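Long-range contact in ectonucleotide pyrophosphatase/phosphodiesterase family member 5 (Mus musculus, PDB 5VEO), which probably hydrolyses phosphodiester or pyrophosphate bonds of nucleotides as a zinc-dependent ectoenzyme: residues E13-R25 with I166-D178. The protein carries 1 engineered substitution. Residues are numbered along the deposited sequence; the frame is centred on the assembly and turned at random.
Sequences EQKVLVVSFDGFR and INLGFLYWEEPDD. With ZN (zinc ion), chain E; ZN (zinc ion), chain D; ZN (zinc ion), chain F; AMP (adenosine monophosphate), chain Q.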
ATOM      1  N   GLU A  13      23.661   2.591 -16.334  1.00 44.26           N
ATOM      2  CA  GLU A  13      22.224   2.765 -16.176  1.00 47.35           C
ATOM      3  C   GLU A  13      21.652   1.850 -15.091  1.00 43.25           C
ATOM      4  O   GLU A  13      21.452   0.661 -15.350  1.00 43.26           O
ATOM      5  CB  GLU A  13      21.498   2.472 -17.490  1.00 48.71           C
ATOM      6  CG  GLU A  13      20.070   2.950 -17.433  1.00 53.93           C
ATOM      7  CD  GLU A  13      19.111   2.105 -18.233  1.00 53.10           C
ATOM      8  OE1 GLU A  13      19.154   0.864 -18.110  1.00 57.14           O
ATOM      9  OE2 GLU A  13      18.300   2.690 -18.976  1.00 56.14           O
ATOM     10  N   GLN A  14      21.348   2.384 -13.904  1.00 40.35           N
ATOM     11  CA  GLN A  14      20.832   1.520 -12.853  1.00 32.38           C
ATOM     12  C   GLN A  14      19.424   1.040 -13.209  1.00 31.60           C
ATOM     13  O   GLN A  14      18.655   1.709 -13.907  1.00 29.62           O
ATOM     14  CB  GLN A  14      20.783   2.220 -11.481  1.00 36.96           C
ATOM     15  CG  GLN A  14      22.123   2.624 -10.773  1.00 40.13           C
ATOM     16  CD  GLN A  14      22.982   1.463 -10.247  1.00 36.86           C
ATOM     17  OE1 GLN A  14      22.482   0.414  -9.873  1.00 32.40           O
ATOM     18  NE2 GLN A  14      24.295   1.678 -10.204  1.00 49.95           N
ATOM     19  N   LYS A  15      19.093  -0.134 -12.706  1.00 22.45           N
ATOM     20  CA  LYS A  15      17.789  -0.742 -12.882  1.00 19.96           C
ATOM     21  C   LYS A  15      17.226  -1.031 -11.508  1.00 19.29           C
ATOM     22  O   LYS A  15      17.984  -1.276 -10.567  1.00 19.26           O
ATOM     23  CB  LYS A  15      17.889  -2.017 -13.628  1.00 21.02           C
ATOM     24  CG  LYS A  15      18.465  -1.797 -15.026  1.00 25.00           C
ATOM     25  CD  LYS A  15      18.309  -3.034 -15.834  1.00 33.39           C
ATOM     26  CE  LYS A  15      19.148  -4.182 -15.302  1.00 40.57           C
ATOM     27  NZ  LYS A  15      20.418  -4.362 -16.062  1.00 44.66           N
ATOM     28  N   VAL A  16      15.900  -1.041 -11.421  1.00 15.58           N
ATOM     29  CA  VAL A  16      15.223  -1.259 -10.140  1.00 15.37           C
ATOM     30  C   VAL A  16      14.007  -2.151 -10.362  1.00 14.07           C
ATOM     31  O   VAL A  16      13.226  -1.937 -11.301  1.00 14.40           O
ATOM     32  CB  VAL A  16      14.785   0.072  -9.506  1.00 15.50           C
ATOM     33  CG1 VAL A  16      14.056  -0.216  -8.164  1.00 21.29           C
ATOM     34  CG2 VAL A  16      15.947   1.017  -9.276  1.00 18.26           C
ATOM     35  N   LEU A  17      13.846  -3.143  -9.482  1.00 12.88           N
ATOM     36  CA  LEU A  17      12.643  -3.961  -9.393  1.00 12.43           C
ATOM     37  C   LEU A  17      12.058  -3.766  -8.002  1.00 11.54           C
ATOM     38  O   LEU A  17      12.729  -4.084  -7.023  1.00 12.75           O
ATOM     39  CB  LEU A  17      12.969  -5.436  -9.620  1.00 13.95           C
ATOM     40  CG  LEU A  17      11.838  -6.426  -9.396  1.00 11.82           C
ATOM     41  CD1 LEU A  17      10.567  -6.046 -10.193  1.00 12.01           C
ATOM     42  CD2 LEU A  17      12.271  -7.824  -9.709  1.00 14.96           C
ATOM     43  N   VAL A  18      10.842  -3.223  -7.931  1.00  9.93           N
ATOM     44  CA  VAL A  18      10.119  -3.053  -6.669  1.00 10.11           C
ATOM     45  C   VAL A  18       9.104  -4.174  -6.573  1.00 10.43           C
ATOM     46  O   VAL A  18       8.260  -4.353  -7.470  1.00 10.23           O
ATOM     47  CB  VAL A  18       9.429  -1.685  -6.580  1.00 10.12           C
ATOM     48  CG1 VAL A  18       8.688  -1.527  -5.223  1.00 12.87           C
ATOM     49  CG2 VAL A  18      10.418  -0.561  -6.790  1.00 13.11           C
ATOM     50  N   VAL A  19       9.176  -4.924  -5.479  1.00  9.25           N
ATOM     51  CA  VAL A  19       8.258  -6.013  -5.203  1.00  8.61           C
ATOM     52  C   VAL A  19       7.428  -5.635  -3.994  1.00  8.12           C
ATOM     53  O   VAL A  19       7.990  -5.261  -2.962  1.00  8.94           O
ATOM     54  CB  VAL A  19       9.001  -7.327  -4.934  1.00 10.70           C
ATOM     55  CG1 VAL A  19       8.004  -8.437  -4.676  1.00 10.89           C
ATOM     56  CG2 VAL A  19       9.913  -7.651  -6.095  1.00 12.41           C
ATOM     57  N   SER A  20       6.100  -5.773  -4.105  1.00  7.76           N
ATOM     58  CA  SER A  20       5.198  -5.624  -2.959  1.00  6.98           C
ATOM     59  C   SER A  20       4.519  -6.962  -2.696  1.00  7.13           C
ATOM     60  O   SER A  20       3.777  -7.470  -3.549  1.00  7.64           O
ATOM     61  CB  SER A  20       4.140  -4.547  -3.176  1.00  6.96           C
ATOM     62  OG  SER A  20       3.256  -4.534  -2.082  1.00  8.03           O
ATOM     63  N   PHE A  21       4.822  -7.548  -1.537  1.00  6.58           N
ATOM     64  CA  PHE A  21       4.042  -8.650  -0.992  1.00  5.69           C
ATOM     65  C   PHE A  21       3.002  -8.010  -0.105  1.00  5.26           C
ATOM     66  O   PHE A  21       3.327  -7.512   0.977  1.00  6.12           O
ATOM     67  CB  PHE A  21       4.897  -9.637  -0.208  1.00  6.70           C
ATOM     68  CG  PHE A  21       5.840 -10.422  -1.054  1.00  7.81           C
ATOM     69  CD1 PHE A  21       5.358 -11.404  -1.899  1.00 10.45           C
ATOM     70  CD2 PHE A  21       7.207 -10.216  -0.979  1.00  9.48           C
ATOM     71  CE1 PHE A  21       6.199 -12.134  -2.669  1.00 10.94           C
ATOM     72  CE2 PHE A  21       8.070 -10.972  -1.764  1.00 11.11           C
ATOM     73  CZ  PHE A  21       7.564 -11.926  -2.600  1.00 10.05           C
ATOM     74  N   ASP A  22       1.765  -7.992  -0.570  1.00  5.71           N
ATOM     75  CA  ASP A  22       0.742  -7.210   0.103  1.00  4.84           C
ATOM     76  C   ASP A  22       0.585  -7.664   1.562  1.00  3.81           C
ATOM     77  O   ASP A  22       0.483  -8.862   1.844  1.00  5.77           O
ATOM     78  CB  ASP A  22      -0.578  -7.350  -0.655  1.00  6.49           C
ATOM     79  CG  ASP A  22      -1.577  -6.267  -0.281  1.00  4.68           C
ATOM     80  OD1 ASP A  22      -1.821  -6.117   0.945  1.00  5.47           O
ATOM     81  OD2 ASP A  22      -2.074  -5.548  -1.188  1.00  6.26           O
ATOM     82  N   GLY A  23       0.543  -6.708   2.485  1.00  5.69           N
ATOM     83  CA  GLY A  23       0.225  -7.009   3.881  1.00  5.39           C
ATOM     84  C   GLY A  23       1.321  -7.717   4.646  1.00  6.32           C
ATOM     85  O   GLY A  23       1.038  -8.470   5.590  1.00  6.28           O
ATOM     86  N   PHE A  24       2.574  -7.487   4.274  1.00  4.91           N
ATOM     87  CA  PHE A  24       3.702  -8.163   4.912  1.00  5.23           C
ATOM     88  C   PHE A  24       4.179  -7.265   6.048  1.00  4.57           C
ATOM     89  O   PHE A  24       4.991  -6.348   5.871  1.00  5.58           O
ATOM     90  CB  PHE A  24       4.806  -8.475   3.907  1.00  7.01           C
ATOM     91  CG  PHE A  24       5.751  -9.555   4.365  1.00  6.40           C
ATOM     92  CD1 PHE A  24       6.603  -9.357   5.454  1.00  7.59           C
ATOM     93  CD2 PHE A  24       5.768 -10.790   3.733  1.00  7.25           C
ATOM     94  CE1 PHE A  24       7.466 -10.369   5.872  1.00  8.59           C
ATOM     95  CE2 PHE A  24       6.644 -11.797   4.144  1.00  8.97           C
ATOM     96  CZ  PHE A  24       7.494 -11.579   5.217  1.00  9.65           C
ATOM     97  N   ARG A  25       3.620  -7.510   7.228  1.00  5.86           N
ATOM     98  CA  ARG A  25       3.991  -6.778   8.428  1.00  5.01           C
ATOM     99  C   ARG A  25       5.481  -6.970   8.713  1.00  5.97           C
ATOM    100  O   ARG A  25       6.030  -8.060   8.532  1.00  6.66           O
ATOM    101  CB  ARG A  25       3.140  -7.289   9.601  1.00  6.50           C
ATOM    102  CG  ARG A  25       3.148  -6.423  10.823  1.00  7.15           C
ATOM    103  CD  ARG A  25       2.095  -6.887  11.805  1.00  8.71           C
ATOM    104  NE  ARG A  25       2.617  -7.883  12.694  1.00  9.36           N
ATOM    105  CZ  ARG A  25       1.904  -8.493  13.636  1.00 11.37           C
ATOM    106  NH1 ARG A  25       0.603  -8.226  13.798  1.00  9.16           N
ATOM    107  NH2 ARG A  25       2.514  -9.369  14.437  1.00 18.05           N
ATOM    108  N   ILE A 166      13.175  -2.929 -19.965  1.00 16.69           N
ATOM    109  CA  ILE A 166      12.814  -1.987 -18.919  1.00 16.52           C
ATOM    110  C   ILE A 166      14.002  -1.748 -18.003  1.00 14.96           C
ATOM    111  O   ILE A 166      14.875  -2.611 -17.811  1.00 17.75           O
ATOM    112  CB  ILE A 166      11.591  -2.478 -18.106  1.00 14.09           C
ATOM    113  CG1 ILE A 166      11.904  -3.775 -17.338  1.00 14.79           C
ATOM    114  CG2 ILE A 166      10.393  -2.648 -19.029  1.00 15.13           C
ATOM    115  CD1 ILE A 166      10.804  -4.202 -16.328  1.00 15.13           C
ATOM    116  N   ASN A 167      14.035  -0.553 -17.441  1.00 15.51           N
ATOM    117  CA  ASN A 167      14.927  -0.265 -16.329  1.00 17.03           C
ATOM    118  C   ASN A 167      14.210  -0.288 -14.996  1.00 12.94           C
ATOM    119  O   ASN A 167      14.881  -0.234 -13.966  1.00 17.60           O
ATOM    120  CB  ASN A 167      15.591   1.107 -16.470  1.00 17.24           C
ATOM    121  CG  ASN A 167      14.596   2.248 -16.447  1.00 18.34           C
ATOM    122  OD1 ASN A 167      13.425   2.055 -16.689  1.00 20.53           O
ATOM    123  ND2 ASN A 167      15.073   3.451 -16.164  1.00 19.88           N
ATOM    124  N   LEU A 168      12.877  -0.324 -15.004  1.00 13.91           N
ATOM    125  CA  LEU A 168      12.072  -0.155 -13.791  1.00 13.69           C
ATOM    126  C   LEU A 168      10.913  -1.131 -13.863  1.00 11.83           C
ATOM    127  O   LEU A 168      10.091  -1.067 -14.793  1.00 14.99           O
ATOM    128  CB  LEU A 168      11.559   1.276 -13.673  1.00 13.91           C
ATOM    129  CG  LEU A 168      10.514   1.534 -12.599  1.00 14.72           C
ATOM    130  CD1 LEU A 168      11.137   1.246 -11.239  1.00 14.67           C
ATOM    131  CD2 LEU A 168      10.029   2.952 -12.697  1.00 17.31           C
ATOM    132  N   GLY A 169      10.867  -2.055 -12.914  1.00 12.54           N
ATOM    133  CA  GLY A 169       9.808  -3.041 -12.843  1.00 11.32           C
ATOM    134  C   GLY A 169       9.081  -3.006 -11.506  1.00 11.85           C
ATOM    135  O   GLY A 169       9.659  -2.652 -10.473  1.00 10.20           O
ATOM    136  N   PHE A 170       7.798  -3.373 -11.551  1.00 10.98           N
ATOM    137  CA  PHE A 170       6.929  -3.458 -10.378  1.00 10.51           C
ATOM    138  C   PHE A 170       6.259  -4.819 -10.376  1.00 10.89           C
ATOM    139  O   PHE A 170       5.647  -5.207 -11.374  1.00 12.23           O
ATOM    140  CB  PHE A 170       5.854  -2.368 -10.381  1.00  9.45           C
ATOM    141  CG  PHE A 170       6.408  -1.001 -10.231  1.00  9.56           C
ATOM    142  CD1 PHE A 170       6.662  -0.488  -8.964  1.00 10.39           C
ATOM    143  CD2 PHE A 170       6.718  -0.230 -11.344  1.00 10.90           C
ATOM    144  CE1 PHE A 170       7.198   0.772  -8.800  1.00 13.50           C
ATOM    145  CE2 PHE A 170       7.252   1.042 -11.185  1.00 13.56           C
ATOM    146  CZ  PHE A 170       7.504   1.538  -9.912  1.00 14.75           C
ATOM    147  N   LEU A 171       6.363  -5.533  -9.260  1.00 10.59           N
ATOM    148  CA  LEU A 171       5.815  -6.874  -9.105  1.00  9.26           C
ATOM    149  C   LEU A 171       4.983  -6.904  -7.836  1.00  6.79           C
ATOM    150  O   LEU A 171       5.446  -6.451  -6.790  1.00 10.22           O
ATOM    151  CB  LEU A 171       6.943  -7.910  -9.038  1.00 10.26           C
ATOM    152  CG  LEU A 171       6.617  -9.350  -8.690  1.00  9.60           C
ATOM    153  CD1 LEU A 171       5.705  -9.959  -9.741  1.00 12.39           C
ATOM    154  CD2 LEU A 171       7.891 -10.194  -8.514  1.00 12.61           C
ATOM    155  N   TYR A 172       3.764  -7.417  -7.936  1.00  8.05           N
ATOM    156  CA  TYR A 172       2.807  -7.412  -6.841  1.00  8.24           C
ATOM    157  C   TYR A 172       2.281  -8.824  -6.616  1.00  7.55           C
ATOM    158  O   TYR A 172       2.004  -9.566  -7.577  1.00  9.85           O
ATOM    159  CB  TYR A 172       1.671  -6.442  -7.161  1.00  7.68           C
ATOM    160  CG  TYR A 172       0.515  -6.450  -6.199  1.00  6.90           C
ATOM    161  CD1 TYR A 172       0.602  -5.817  -4.966  1.00  6.98           C
ATOM    162  CD2 TYR A 172      -0.652  -7.105  -6.514  1.00  8.30           C
ATOM    163  CE1 TYR A 172      -0.461  -5.822  -4.084  1.00  7.74           C
ATOM    164  CE2 TYR A 172      -1.715  -7.124  -5.645  1.00  9.00           C
ATOM    165  CZ  TYR A 172      -1.614  -6.492  -4.424  1.00 10.15           C
ATOM    166  OH  TYR A 172      -2.683  -6.530  -3.578  1.00 10.74           O
ATOM    167  N   TRP A 173       2.109  -9.173  -5.339  1.00  7.26           N
ATOM    168  CA  TRP A 173       1.508 -10.440  -4.926  1.00  6.32           C
ATOM    169  C   TRP A 173       0.566 -10.179  -3.755  1.00  9.06           C
ATOM    170  O   TRP A 173       0.860  -9.335  -2.903  1.00  7.40           O
ATOM    171  CB  TRP A 173       2.596 -11.448  -4.546  1.00  8.22           C
ATOM    172  CG  TRP A 173       2.130 -12.844  -4.260  1.00 10.06           C
ATOM    173  CD1 TRP A 173       2.281 -13.539  -3.089  1.00 11.30           C
ATOM    174  CD2 TRP A 173       1.454 -13.725  -5.162  1.00  9.21           C
ATOM    175  NE1 TRP A 173       1.752 -14.799  -3.218  1.00 11.95           N
ATOM    176  CE2 TRP A 173       1.233 -14.937  -4.477  1.00  7.86           C
ATOM    177  CE3 TRP A 173       1.014 -13.605  -6.483  1.00 11.85           C
ATOM    178  CZ2 TRP A 173       0.581 -16.015  -5.063  1.00 13.74           C
ATOM    179  CZ3 TRP A 173       0.382 -14.680  -7.075  1.00 13.61           C
ATOM    180  CH2 TRP A 173       0.164 -15.871  -6.363  1.00 14.44           C
ATOM    181  N   GLU A 174      -0.565 -10.914  -3.710  1.00  7.21           N
ATOM    182  CA  GLU A 174      -1.662 -10.622  -2.784  1.00  7.32           C
ATOM    183  C   GLU A 174      -1.486 -11.235  -1.396  1.00  5.71           C
ATOM    184  O   GLU A 174      -2.285 -10.926  -0.488  1.00  7.91           O
ATOM    185  CB  GLU A 174      -2.982 -11.106  -3.378  1.00  9.34           C
ATOM    186  CG  GLU A 174      -3.396 -10.380  -4.654  1.00 11.21           C
ATOM    187  CD  GLU A 174      -2.701 -10.856  -5.930  1.00  7.56           C
ATOM    188  OE1 GLU A 174      -2.883 -10.174  -6.974  1.00 10.23           O
ATOM    189  OE2 GLU A 174      -2.027 -11.921  -5.905  1.00 10.39           O
ATOM    190  N   GLU A 175      -0.495 -12.104  -1.222  1.00  7.32           N
ATOM    191  CA  GLU A 175      -0.164 -12.653   0.092  1.00  7.18           C
ATOM    192  C   GLU A 175       1.055 -11.942   0.673  1.00  5.07           C
ATOM    193  O   GLU A 175       1.969 -11.544  -0.079  1.00  6.74           O
ATOM    194  CB  GLU A 175       0.099 -14.155   0.000  1.00  8.50           C
ATOM    195  CG  GLU A 175      -1.128 -14.989  -0.297  1.00  9.93           C
ATOM    196  CD  GLU A 175      -2.085 -15.159   0.890  1.00 10.76           C
ATOM    197  OE1 GLU A 175      -2.091 -14.330   1.825  1.00 10.97           O
ATOM    198  OE2 GLU A 175      -2.860 -16.141   0.856  1.00 15.12           O
ATOM    199  N   PRO A 176       1.110 -11.836   2.019  1.00  6.25           N
ATOM    200  CA  PRO A 176       0.273 -12.508   3.018  1.00  6.08           C
ATOM    201  C   PRO A 176      -0.996 -11.753   3.484  1.00  5.08           C
ATOM    202  O   PRO A 176      -1.634 -12.164   4.449  1.00  6.48           O
ATOM    203  CB  PRO A 176       1.249 -12.682   4.181  1.00  7.98           C
ATOM    204  CG  PRO A 176       2.091 -11.469   4.112  1.00  7.98           C
ATOM    205  CD  PRO A 176       2.292 -11.218   2.641  1.00  8.29           C
ATOM    206  N   ASP A 177      -1.380 -10.699   2.759  1.00  5.92           N
ATOM    207  CA  ASP A 177      -2.594  -9.947   3.095  1.00  6.01           C
ATOM    208  C   ASP A 177      -3.835 -10.838   3.119  1.00  7.09           C
ATOM    209  O   ASP A 177      -4.632 -10.796   4.068  1.00  7.60           O
ATOM    210  CB  ASP A 177      -2.779  -8.803   2.100  1.00  6.18           C
ATOM    211  CG  ASP A 177      -3.995  -7.960   2.400  1.00  5.12           C
ATOM    212  OD1 ASP A 177      -3.923  -7.113   3.317  1.00  8.75           O
ATOM    213  OD2 ASP A 177      -5.030  -8.112   1.700  1.00 10.06           O
ATOM    214  N   ASP A 178      -4.039 -11.625   2.059  1.00  6.69           N
ATOM    215  CA  ASP A 178      -5.276 -12.395   1.924  1.00  9.20           C
ATOM    216  C   ASP A 178      -5.469 -13.337   3.107  1.00  8.67           C
ATOM    217  O   ASP A 178      -6.530 -13.361   3.740  1.00  9.95           O
ATOM    218  CB  ASP A 178      -5.251 -13.201   0.625  1.00 13.95           C
ATOM    219  CG  ASP A 178      -5.761 -12.425  -0.565  1.00 30.69           C
ATOM    220  OD1 ASP A 178      -6.301 -11.317  -0.378  1.00 36.59           O
ATOM    221  OD2 ASP A 178      -5.631 -12.940  -1.691  1.00 36.98           O
TER
HETATM  222 ZN    ZN E 502      -2.583  -4.366   1.282  1.00  6.77          ZN
HETATM  223 ZN    ZN D 501      -5.824  -6.191   3.113  1.00  7.05          ZN
HETATM  224 ZN    ZN F 503      -7.038 -10.825  -2.821  0.54 34.53          ZN
HETATM  225  P   AMP Q 524      -5.867  -4.227   0.810  1.00  7.97           P
HETATM  226  O1P AMP Q 524      -6.189  -2.791   1.093  1.00  9.16           O
HETATM  227  O2P AMP Q 524      -6.693  -5.177   1.687  1.00  7.94           O
HETATM  228  O3P AMP Q 524      -4.378  -4.543   0.924  1.00  8.37           O
HETATM  229  O5' AMP Q 524      -6.264  -4.548  -0.707  1.00 10.53           O
HETATM  230  C5' AMP Q 524      -5.604  -5.628  -1.384  1.00 11.55           C
HETATM  231  C4' AMP Q 524      -6.491  -6.371  -2.345  1.00 10.46           C
HETATM  232  O4' AMP Q 524      -6.661  -5.572  -3.508  1.00 15.30           O
HETATM  233  C3' AMP Q 524      -5.879  -7.683  -2.840  1.00 12.73           C
HETATM  234  O3' AMP Q 524      -6.538  -8.786  -2.259  1.00 20.69           O
HETATM  235  C2' AMP Q 524      -6.101  -7.674  -4.356  1.00 14.89           C
HETATM  236  O2' AMP Q 524      -6.717  -8.822  -4.873  1.00 22.33           O
HETATM  237  C1' AMP Q 524      -6.948  -6.437  -4.578  1.00 16.30           C
HETATM  238  N9  AMP Q 524      -6.642  -5.753  -5.815  1.00 15.95           N
HETATM  239  C8  AMP Q 524      -5.490  -5.153  -6.160  1.00 16.93           C
HETATM  240  N7  AMP Q 524      -5.611  -4.605  -7.395  1.00 15.49           N
HETATM  241  C5  AMP Q 524      -6.878  -4.874  -7.810  1.00 15.19           C
HETATM  242  C6  AMP Q 524      -7.693  -4.588  -9.008  1.00 16.24           C
HETATM  243  N6  AMP Q 524      -7.162  -3.894 -10.030  1.00 17.62           N
HETATM  244  N1  AMP Q 524      -8.961  -5.035  -9.045  1.00 17.15           N
HETATM  245  C2  AMP Q 524      -9.521  -5.728  -8.037  1.00 21.77           C
HETATM  246  N3  AMP Q 524      -8.855  -6.023  -6.909  1.00 19.39           N
HETATM  247  C4  AMP Q 524      -7.548  -5.631  -6.771  1.00 15.36           C
HETATM  248  O   HOH W   1      17.263  -1.711 -18.808  1.00 43.35           O
HETATM  249  O   HOH W   2      -0.929 -10.180   6.571  1.00  6.96           O
HETATM  250  O   HOH W   3      -9.347 -10.344  -2.749  1.00 53.93           O
HETATM  251  O   HOH W   4      -9.018 -11.909  -3.840  1.00 36.29           O
HETATM  252  O   HOH W   5      -7.422 -13.165  -2.974  1.00 52.83           O
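Tyr172 meets Asp22 at its ring edge: Asp22 OD2 lies in the ring plane and takes a hydrogen bond from Tyr172 OH at 2.7 Å, on the anti side of the carboxylate but 29° out of its plane, the carboxylate itself being turned 76° to the ring. On the other face of the sheet, Phe21 has Val19 CG1 over one ring face and Trp173 CD1 in plane at its edge, with Phe21 CD1 3.8 Å from Trp173 CB; Glu174 OE2 sits over one face of the indole, toward its rim, while OE1 is held by Tyr143 and Arg152. Between these two layers of rings, strands 16-21 and 168-173 run parallel, neighbours in the middle of the mixed sheet of the alkaline phosphatase fold. Seven backbone bonds join them, from Val16 N to Asn167 O up to Asp22 N to Trp173 O, the last 2.8 Å long. Leu17 CD1 lies against the backbone of Gly169, 3.5 Å from Gly169 O, where a side chain would be tight. The metal site begins where the strands end. Asp22 swings its carboxylate away from its own backbone N (chi1 -163°) and so brings OD1 1.9 Å from one zinc, which Asp224, His225 and an AMP phosphate oxygen complete. A phenylalanine in place of Tyr172 would probably leave Asp22 OD2 without this donor and the carboxylate less firmly oriented on its zinc. Asp177 chelates a second zinc together with His181 and His325, and its backbone N makes a weak bond to Asp22 O. Pro176, after a cis peptide, packs its CD 3.7 Å from Phe24 CD2. Asp178 and Glu145 bind the third zinc, which also holds the AMP ribose through O3'.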